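Hypothetical protein Atu1826 (Agrobacterium tumefaciens, PDB 2I3D) is of unknown function but has an alpha/beta-hydrolase fold and is probably a serine hydrolase. Local coordinates at residues Y129-W134 and N157-S162; I152-N157 and K185-L190; Y73-R78 and D227-R232. One frame throughout, in Å; residues are numbered along the deposited sequence.

Interaction 1 (Y129-W134 and N157-S162); sequences YSFGAW and NTYDFS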
loop_
_atom_site.group_PDB
_atom_site.type_symbol
_atom_site.label_atom_id
_atom_site.label_comp_id
_atom_site.label_asym_id
_atom_site.label_seq_id
_atom_site.Cartn_x
_atom_site.Cartn_y
_atom_site.Cartn_z
ATOM N N TYR B 129 -0.268 -3.442 11.593
ATOM C CA TYR B 129 0.100 -2.105 11.117
ATOM C C TYR B 129 -1.092 -1.172 11.268
ATOM O O TYR B 129 -2.195 -1.465 10.787
ATOM C CB TYR B 129 0.566 -2.270 9.646
ATOM C CG TYR B 129 0.783 -0.979 8.911
ATOM C CD1 TYR B 129 1.219 0.173 9.573
ATOM C CD2 TYR B 129 0.553 -0.917 7.529
ATOM C CE1 TYR B 129 1.387 1.418 8.847
ATOM C CE2 TYR B 129 0.704 0.282 6.824
ATOM C CZ TYR B 129 1.109 1.420 7.476
ATOM O OH TYR B 129 1.270 2.536 6.691
ATOM N N SER B 130 -0.885 -0.064 11.982
ATOM C CA SER B 130 -1.884 0.941 12.191
ATOM C C SER B 130 -3.077 0.362 12.989
ATOM O O SER B 130 -2.866 -0.185 14.080
ATOM C CB SER B 130 -2.285 1.583 10.852
ATOM O OG SER B 130 -2.957 2.824 11.039
ATOM N N PHE B 131 -4.309 0.458 12.457
ATOM C CA PHE B 131 -5.457 -0.187 13.131
ATOM C C PHE B 131 -5.145 -1.678 13.443
ATOM O O PHE B 131 -5.518 -2.202 14.498
ATOM C CB PHE B 131 -6.677 -0.042 12.229
ATOM C CG PHE B 131 -7.903 -0.834 12.668
ATOM C CD1 PHE B 131 -8.864 -0.250 13.470
ATOM C CD2 PHE B 131 -8.148 -2.090 12.130
ATOM C CE1 PHE B 131 -10.022 -0.962 13.792
ATOM C CE2 PHE B 131 -9.302 -2.810 12.440
ATOM C CZ PHE B 131 -10.219 -2.251 13.275
ATOM N N GLY B 132 -4.458 -2.363 12.516
ATOM C CA GLY B 132 -4.044 -3.738 12.733
ATOM C C GLY B 132 -3.191 -3.936 13.992
ATOM O O GLY B 132 -3.266 -5.000 14.595
ATOM N N ALA B 133 -2.389 -2.921 14.383
ATOM C CA ALA B 133 -1.553 -3.060 15.589
ATOM C C ALA B 133 -2.476 -3.014 16.815
ATOM O O ALA B 133 -2.187 -3.643 17.852
ATOM C CB ALA B 133 -0.538 -1.928 15.664
ATOM N N TRP B 134 -3.529 -2.192 16.750
ATOM C CA TRP B 134 -4.481 -2.147 17.885
ATOM C C TRP B 134 -5.223 -3.477 18.037
ATOM O O TRP B 134 -5.327 -4.054 19.166
ATOM C CB TRP B 134 -5.439 -0.967 17.672
ATOM C CG TRP B 134 -6.476 -0.763 18.743
ATOM C CD1 TRP B 134 -6.268 -0.509 20.076
ATOM C CD2 TRP B 134 -7.895 -0.778 18.539
ATOM N NE1 TRP B 134 -7.500 -0.400 20.735
ATOM C CE2 TRP B 134 -8.506 -0.537 19.805
ATOM C CE3 TRP B 134 -8.715 -1.026 17.415
ATOM C CZ2 TRP B 134 -9.901 -0.489 19.957
ATOM C CZ3 TRP B 134 -10.069 -0.963 17.557
ATOM C CH2 TRP B 134 -10.666 -0.695 18.805
ATOM N N ASN B 157 -3.752 7.771 20.252
ATOM C CA ASN B 157 -4.570 8.966 20.330
ATOM C C ASN B 157 -5.962 8.740 19.715
ATOM O O ASN B 157 -6.870 9.510 19.984
ATOM C CB ASN B 157 -3.855 10.167 19.626
ATOM C CG ASN B 157 -3.483 9.885 18.143
ATOM O OD1 ASN B 157 -3.268 8.748 17.745
ATOM N ND2 ASN B 157 -3.455 10.964 17.305
ATOM N N THR B 158 -6.110 7.692 18.888
ATOM C CA THR B 158 -7.373 7.408 18.175
ATOM C C THR B 158 -8.094 6.176 18.724
ATOM O O THR B 158 -9.350 6.118 18.722
ATOM C CB THR B 158 -7.055 7.138 16.670
ATOM O OG1 THR B 158 -6.324 8.247 16.131
ATOM C CG2 THR B 158 -8.344 6.862 15.877
ATOM N N TYR B 159 -7.309 5.178 19.128
ATOM C CA TYR B 159 -7.850 3.919 19.666
ATOM C C TYR B 159 -7.296 3.758 21.070
ATOM O O TYR B 159 -6.174 4.208 21.361
ATOM C CB TYR B 159 -7.454 2.721 18.798
ATOM C CG TYR B 159 -8.044 2.856 17.407
ATOM C CD1 TYR B 159 -9.428 2.766 17.207
ATOM C CD2 TYR B 159 -7.239 3.049 16.296
ATOM C CE1 TYR B 159 -9.985 2.875 15.959
ATOM C CE2 TYR B 159 -7.809 3.182 15.013
ATOM C CZ TYR B 159 -9.175 3.117 14.875
ATOM O OH TYR B 159 -9.722 3.218 13.616
ATOM N N ASP B 160 -8.095 3.121 21.913
ATOM C CA ASP B 160 -7.795 2.957 23.330
ATOM C C ASP B 160 -6.865 1.748 23.567
ATOM O O ASP B 160 -7.266 0.601 23.419
ATOM C CB ASP B 160 -9.133 2.776 24.063
ATOM C CG ASP B 160 -8.973 2.550 25.556
ATOM O OD1 ASP B 160 -7.880 2.874 26.112
ATOM O OD2 ASP B 160 -9.969 2.059 26.165
ATOM N N PHE B 161 -5.634 2.000 24.004
ATOM C CA PHE B 161 -4.704 0.883 24.331
ATOM C C PHE B 161 -4.627 0.547 25.829
ATOM O O PHE B 161 -3.712 -0.166 26.265
ATOM C CB PHE B 161 -3.290 1.228 23.824
ATOM C CG PHE B 161 -3.140 1.065 22.338
ATOM C CD1 PHE B 161 -2.425 0.008 21.811
ATOM C CD2 PHE B 161 -3.675 2.025 21.476
ATOM C CE1 PHE B 161 -2.280 -0.148 20.411
ATOM C CE2 PHE B 161 -3.528 1.944 20.058
ATOM C CZ PHE B 161 -2.810 0.835 19.521
ATOM N N SER B 162 -5.544 1.108 26.619
ATOM C CA SER B 162 -5.358 1.051 28.048
ATOM C C SER B 162 -5.701 -0.362 28.566
ATOM O O SER B 162 -5.402 -0.663 29.725
ATOM C CB SER B 162 -6.130 2.162 28.763
ATOM O OG SER B 162 -7.441 1.806 28.805
#
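An aromatic cluster next to the probable nucleophile elbow packs the start of helix 131-142 against the loop that follows strand 146-152. Trp134 is its centre. From one side Tyr159 lies across the indole: its CB stands over the five-membered ring, 3.4 Å from the centroid, as a CH-pi contact, and its phenol ring forms an offset stack on the six-membered ring, planes 20° apart. Phe161 takes the indole differently. Trp134 turns an edge to the phenyl face, with CD1 above the centre of that ring and 3.7 Å from Phe161 CE2. With CG anti to the backbone N (chi1 -180°), the indole reaches out from the helix into the loop, where Trp134 NE1 donates to Asp160 O at 2.9 Å. The oxygen lies close to the indole plane, while the nitrogen sits well above the carbonyl plane. Tryptophan suits the place because it offers a broad face to Tyr159 and an N-H at its edge, which this bond satisfies. Phe131 adds an offset edge-to-face contact, its edge toward the face of Tyr159, with Phe131 CD1 3.6 Å from Tyr159 OH. At the outer end Asp160 OD1 accepts from Ser162 N in an Asx turn and also from Ser162 OG. Ser130, at the N-cap position, has a phi of +64° and bonds through OG to His212 NE2, consistent with the strained strand-to-helix turn and Ser-His-Asp triad of alpha/beta hydrolases.

Interaction 2 (I152-N157 and K185-L190); sequences IAPQPN and KDVNGL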
loop_
_atom_site.group_PDB
_atom_site.type_symbol
_atom_site.label_atom_id
_atom_site.label_comp_id
_atom_site.label_asym_id
_atom_site.label_seq_id
_atom_site.Cartn_x
_atom_site.Cartn_y
_atom_site.Cartn_z
ATOM N N ILE B 152 3.358 -1.708 14.267
ATOM C CA ILE B 152 3.887 -0.723 13.346
ATOM C C ILE B 152 2.860 0.436 13.300
ATOM O O ILE B 152 1.681 0.226 12.966
ATOM C CB ILE B 152 4.062 -1.299 11.952
ATOM C CG1 ILE B 152 5.122 -2.405 11.980
ATOM C CG2 ILE B 152 4.516 -0.186 11.021
ATOM C CD1 ILE B 152 4.737 -3.760 12.626
ATOM N N ALA B 153 3.312 1.630 13.657
ATOM C CA ALA B 153 2.453 2.840 13.600
ATOM C C ALA B 153 1.158 2.718 14.417
ATOM O O ALA B 153 0.082 2.997 13.893
ATOM C CB ALA B 153 2.080 3.236 12.130
ATOM N N PRO B 154 1.258 2.372 15.700
ATOM C CA PRO B 154 0.033 2.294 16.519
ATOM C C PRO B 154 -0.572 3.710 16.736
ATOM O O PRO B 154 0.170 4.714 16.617
ATOM C CB PRO B 154 0.559 1.717 17.836
ATOM C CG PRO B 154 1.949 2.305 17.973
ATOM C CD PRO B 154 2.488 2.237 16.505
ATOM N N GLN B 155 -1.885 3.816 17.041
ATOM C CA GLN B 155 -2.549 5.115 17.053
ATOM C C GLN B 155 -3.217 5.261 18.415
ATOM O O GLN B 155 -4.441 5.194 18.530
ATOM C CB GLN B 155 -3.642 5.177 15.973
ATOM C CG GLN B 155 -3.178 4.906 14.555
ATOM C CD GLN B 155 -4.355 4.410 13.738
ATOM O OE1 GLN B 155 -4.956 5.137 12.907
ATOM N NE2 GLN B 155 -4.704 3.159 13.979
ATOM N N PRO B 156 -2.419 5.437 19.475
ATOM C CA PRO B 156 -3.049 5.482 20.825
ATOM C C PRO B 156 -3.815 6.791 21.154
ATOM O O PRO B 156 -4.443 6.884 22.229
ATOM C CB PRO B 156 -1.855 5.368 21.783
ATOM C CG PRO B 156 -0.616 5.893 20.960
ATOM C CD PRO B 156 -0.942 5.537 19.502
ATOM N N ASN B 157 -3.752 7.771 20.252
ATOM C CA ASN B 157 -4.570 8.966 20.330
ATOM C C ASN B 157 -5.962 8.740 19.715
ATOM O O ASN B 157 -6.870 9.510 19.984
ATOM C CB ASN B 157 -3.855 10.167 19.626
ATOM C CG ASN B 157 -3.483 9.885 18.143
ATOM O OD1 ASN B 157 -3.268 8.748 17.745
ATOM N ND2 ASN B 157 -3.455 10.964 17.305
ATOM N N LYS B 185 4.575 12.218 20.058
ATOM C CA LYS B 185 4.246 12.407 21.461
ATOM C C LYS B 185 3.250 11.347 21.943
ATOM O O LYS B 185 3.348 10.868 23.071
ATOM C CB LYS B 185 3.701 13.812 21.704
ATOM C CG LYS B 185 3.185 14.084 23.125
ATOM C CD LYS B 185 2.999 15.648 23.388
ATOM C CE LYS B 185 1.740 16.182 22.743
ATOM N NZ LYS B 185 1.580 17.640 23.121
ATOM N N ASP B 186 2.272 11.014 21.094
ATOM C CA ASP B 186 1.254 10.065 21.503
ATOM C C ASP B 186 1.848 8.660 21.569
ATOM O O ASP B 186 1.582 7.901 22.528
ATOM C CB ASP B 186 0.095 10.100 20.528
ATOM C CG ASP B 186 -0.497 11.466 20.454
ATOM O OD1 ASP B 186 -1.370 11.762 21.284
ATOM O OD2 ASP B 186 -0.035 12.275 19.632
ATOM N N VAL B 187 2.635 8.290 20.553
ATOM C CA VAL B 187 3.276 6.958 20.629
ATOM C C VAL B 187 4.214 6.858 21.836
ATOM O O VAL B 187 4.263 5.817 22.490
ATOM C CB VAL B 187 3.975 6.549 19.311
ATOM C CG1 VAL B 187 4.521 5.094 19.461
ATOM C CG2 VAL B 187 2.946 6.607 18.188
ATOM N N ASN B 188 4.941 7.923 22.132
ATOM C CA ASN B 188 5.895 7.895 23.245
ATOM C C ASN B 188 5.192 7.690 24.575
ATOM O O ASN B 188 5.666 6.942 25.441
ATOM C CB ASN B 188 6.681 9.207 23.323
ATOM C CG ASN B 188 7.731 9.317 22.246
ATOM O OD1 ASN B 188 8.064 8.312 21.594
ATOM N ND2 ASN B 188 8.247 10.539 22.026
ATOM N N GLY B 189 4.014 8.291 24.696
ATOM C CA GLY B 189 3.234 8.173 25.939
ATOM C C GLY B 189 2.767 6.745 26.162
ATOM O O GLY B 189 2.795 6.239 27.297
ATOM N N LEU B 190 2.325 6.067 25.086
ATOM C CA LEU B 190 1.930 4.658 25.217
ATOM C C LEU B 190 3.178 3.807 25.596
ATOM O O LEU B 190 3.135 2.974 26.506
ATOM C CB LEU B 190 1.390 4.126 23.885
ATOM C CG LEU B 190 1.272 2.598 23.723
ATOM C CD1 LEU B 190 0.316 2.003 24.744
ATOM C CD2 LEU B 190 0.874 2.188 22.262
#
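Pro156 rests on helix 184-195 between Asp186 and Leu190, one helical turn apart, and it buries more surface here than any other residue of the two segments. Its ring carbon CG lies 3.4 Å from Asp186 O and 4.0 Å from Leu190 CB, so it touches both the backbone and the root of a side chain. A proline suits this place: it is compact and apolar, and its closed ring restricts the backbone at that point. Asp186 meets the next loop residue. Its OD1 approaches Asn157 CB at 3.4 Å, and the two side chains cross at about a right angle. Asn157 instead directs ND2 to Val181 O, its CG held between the backbone N and the carbonyl carbon (chi1 56°). Deeper in, Pro154 CG packs 4.1 Å from Val187 CG1, while Val187 CG2 lies 3.7 Å from Pro154 O. Both residues also touch Ile173 of strand 171-176, which places this end of the contact against the central sheet. No hydrogen bond joins the segments, so the loop is held to the helix by the fit of proline rings against Val187 and Leu190, and the Asp186 and Asn157 side chains touch without pairing.

Interaction 3 (Y73-R78 and D227-R232); sequences YLFQKR and DYLDRR
On one face of the Phe75 ring lies Leu229 CD2, 4.2 Å from the centroid in a CH-pi contact and displaced toward the rim, while Leu229 CD1 comes to 3.9 Å from Phe75 CE1; the ring also meets Phe80 edge-to-face. A second flat group, the Arg78 guanidinium, receives the carboxylate of Asp230 at its edge, the two planes only 11° apart. Arg78 grips it side-on, NE to OD1 of Asp230 at 2.7 Å and NH2 to OD2 of Asp230 at 3.0 Å. Both bonds are nearly straight (174°), and each oxygen uses its syn lone pair. A bend in the arginine chain at chi2 (-51°) swings the guanidinium alongside helix 218-233, and NH2 gains a second acidic partner in Glu226, one turn before Asp230. This bidentate salt bridge fixes the rotation of both groups, and the arginine would probably favour the ionised form of both acids. The contact joins the C-terminal end of helix 66-77, with Arg78 just after it, to helix 218-233 on one side of the central sheet of the alpha/beta-hydrolase fold, where Leu74, Phe75 and Leu229 all reach Met150 of strand 146-152. Leucine suits the middle of this interface, since its forked end can touch several neighbours. CD2 of Leu229 lies 3.8 Å from Leu74 CG and 3.8 Å from Arg78 CG, so the aliphatic part of the arginine continues the apolar surface while its charged end stays at the more open margin.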
loop_
_atom_site.group_PDB
_atom_site.type_symbol
_atom_site.label_atom_id
_atom_site.label_comp_id
_atom_site.label_asym_id
_atom_site.label_seq_id
_atom_site.Cartn_x
_atom_site.Cartn_y
_atom_site.Cartn_z
ATOM N N TYR B 73 6.108 -11.803 4.596
ATOM C CA TYR B 73 7.282 -12.428 3.999
ATOM C C TYR B 73 8.441 -12.604 5.008
ATOM O O TYR B 73 9.118 -13.632 4.989
ATOM C CB TYR B 73 7.734 -11.587 2.812
ATOM C CG TYR B 73 8.799 -12.224 1.966
ATOM C CD1 TYR B 73 8.527 -13.355 1.188
ATOM C CD2 TYR B 73 10.072 -11.686 1.934
ATOM C CE1 TYR B 73 9.531 -13.939 0.396
ATOM C CE2 TYR B 73 11.078 -12.261 1.157
ATOM C CZ TYR B 73 10.796 -13.379 0.409
ATOM O OH TYR B 73 11.830 -13.883 -0.352
ATOM N N LEU B 74 8.641 -11.629 5.910
ATOM C CA LEU B 74 9.631 -11.756 6.983
ATOM C C LEU B 74 9.423 -13.014 7.828
ATOM O O LEU B 74 10.369 -13.814 8.056
ATOM C CB LEU B 74 9.565 -10.518 7.884
ATOM C CG LEU B 74 10.473 -10.599 9.117
ATOM C CD1 LEU B 74 11.937 -10.942 8.711
ATOM C CD2 LEU B 74 10.403 -9.210 9.833
ATOM N N PHE B 75 8.213 -13.182 8.336
ATOM C CA PHE B 75 7.952 -14.357 9.165
ATOM C C PHE B 75 8.068 -15.654 8.367
ATOM O O PHE B 75 8.613 -16.642 8.869
ATOM C CB PHE B 75 6.607 -14.225 9.866
ATOM C CG PHE B 75 6.634 -13.248 11.012
ATOM C CD1 PHE B 75 7.064 -13.656 12.298
ATOM C CD2 PHE B 75 6.290 -11.887 10.811
ATOM C CE1 PHE B 75 7.098 -12.724 13.382
ATOM C CE2 PHE B 75 6.320 -10.933 11.892
ATOM C CZ PHE B 75 6.746 -11.345 13.173
ATOM N N GLN B 76 7.576 -15.620 7.139
ATOM C CA GLN B 76 7.659 -16.753 6.206
ATOM C C GLN B 76 9.102 -17.219 6.101
ATOM O O GLN B 76 9.444 -18.395 6.292
ATOM C CB GLN B 76 7.186 -16.317 4.793
ATOM C CG GLN B 76 7.258 -17.466 3.760
ATOM C CD GLN B 76 6.644 -17.142 2.404
ATOM O OE1 GLN B 76 6.014 -16.107 2.194
ATOM N NE2 GLN B 76 6.827 -18.065 1.466
ATOM N N LYS B 77 9.965 -16.266 5.766
ATOM C CA LYS B 77 11.378 -16.569 5.558
ATOM C C LYS B 77 12.064 -17.087 6.817
ATOM O O LYS B 77 13.082 -17.761 6.690
ATOM C CB LYS B 77 12.156 -15.346 5.087
ATOM C CG LYS B 77 11.852 -14.819 3.709
ATOM C CD LYS B 77 12.812 -13.605 3.442
ATOM C CE LYS B 77 12.552 -12.456 4.458
ATOM N NZ LYS B 77 13.732 -11.617 4.880
ATOM N N ARG B 78 11.550 -16.747 8.008
ATOM C CA ARG B 78 12.147 -17.217 9.269
ATOM C C ARG B 78 11.513 -18.531 9.809
ATOM O O ARG B 78 11.702 -18.895 10.987
ATOM C CB ARG B 78 12.145 -16.109 10.328
ATOM C CG ARG B 78 13.042 -14.928 9.982
ATOM C CD ARG B 78 14.452 -15.339 9.606
ATOM N NE ARG B 78 15.301 -14.157 9.461
ATOM C CZ ARG B 78 15.568 -13.513 8.322
ATOM N NH1 ARG B 78 15.078 -13.951 7.167
ATOM N NH2 ARG B 78 16.342 -12.419 8.343
ATOM N N ASP B 227 15.778 -7.209 11.888
ATOM C CA ASP B 227 16.799 -7.221 12.945
ATOM C C ASP B 227 16.163 -7.583 14.267
ATOM O O ASP B 227 16.718 -8.374 15.025
ATOM C CB ASP B 227 17.497 -5.865 13.076
ATOM C CG ASP B 227 18.326 -5.493 11.855
ATOM O OD1 ASP B 227 18.564 -6.351 10.977
ATOM O OD2 ASP B 227 18.744 -4.327 11.778
ATOM N N TYR B 228 14.976 -7.045 14.530
ATOM C CA TYR B 228 14.326 -7.318 15.816
ATOM C C TYR B 228 13.981 -8.833 15.910
ATOM O O TYR B 228 14.208 -9.500 16.921
ATOM C CB TYR B 228 13.049 -6.480 15.972
ATOM C CG TYR B 228 12.397 -6.750 17.303
ATOM C CD1 TYR B 228 13.004 -6.286 18.496
ATOM C CD2 TYR B 228 11.228 -7.525 17.377
ATOM C CE1 TYR B 228 12.427 -6.539 19.733
ATOM C CE2 TYR B 228 10.637 -7.827 18.593
ATOM C CZ TYR B 228 11.245 -7.350 19.776
ATOM O OH TYR B 228 10.659 -7.667 20.974
ATOM N N LEU B 229 13.392 -9.372 14.860
ATOM C CA LEU B 229 12.964 -10.777 14.916
ATOM C C LEU B 229 14.195 -11.682 15.022
ATOM O O LEU B 229 14.202 -12.653 15.789
ATOM C CB LEU B 229 12.127 -11.099 13.675
ATOM C CG LEU B 229 11.629 -12.543 13.599
ATOM C CD1 LEU B 229 10.736 -12.815 14.790
ATOM C CD2 LEU B 229 10.863 -12.724 12.265
ATOM N N ASP B 230 15.246 -11.344 14.281
ATOM C CA ASP B 230 16.487 -12.116 14.334
ATOM C C ASP B 230 17.101 -12.115 15.717
ATOM O O ASP B 230 17.508 -13.185 16.234
ATOM C CB ASP B 230 17.467 -11.619 13.264
ATOM C CG ASP B 230 17.097 -12.145 11.880
ATOM O OD1 ASP B 230 16.275 -13.115 11.787
ATOM O OD2 ASP B 230 17.600 -11.599 10.886
ATOM N N ARG B 231 17.132 -10.936 16.339
ATOM C CA ARG B 231 17.630 -10.883 17.714
ATOM C C ARG B 231 16.752 -11.687 18.675
ATOM O O ARG B 231 17.265 -12.464 19.507
ATOM C CB ARG B 231 17.840 -9.439 18.166
ATOM C CG ARG B 231 19.058 -8.834 17.461
ATOM C CD ARG B 231 19.265 -7.352 17.803
ATOM N NE ARG B 231 19.788 -7.133 19.160
ATOM C CZ ARG B 231 19.916 -5.928 19.697
ATOM N NH1 ARG B 231 19.607 -4.818 18.963
ATOM N NH2 ARG B 231 20.425 -5.821 20.936
ATOM N N ARG B 232 15.429 -11.561 18.535
ATOM C CA ARG B 232 14.519 -12.310 19.429
ATOM C C ARG B 232 14.706 -13.804 19.193
ATOM O O ARG B 232 14.714 -14.560 20.158
ATOM C CB ARG B 232 13.054 -11.877 19.171
ATOM C CG ARG B 232 12.686 -10.504 19.763
ATOM C CD ARG B 232 12.467 -10.574 21.277
ATOM N NE ARG B 232 11.524 -11.635 21.696
ATOM C CZ ARG B 232 10.200 -11.459 21.873
ATOM N NH1 ARG B 232 9.610 -10.289 21.606
ATOM N NH2 ARG B 232 9.448 -12.472 22.280
#

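Interactions 1 and 2 are neighbours, their centres about 8 Å apart. They share Asn157, and the loop after strand 146-152 thus packs on helix 131-142 in one and helix 184-195 in the other. They also meet directly at the probable nucleophile, where Ser130 N lies 2.8 Å from Ile152 O in a probable hydrogen bond; Phe161 of interaction 1 in turn touches Leu190 of interaction 2. Interaction 3 lies about 23 Å from each, centre to centre, on the opposite side of the chain's centre from interaction 1. It pairs helices far apart in sequence and encloses both other contacts along the chain, away from the presumed active site.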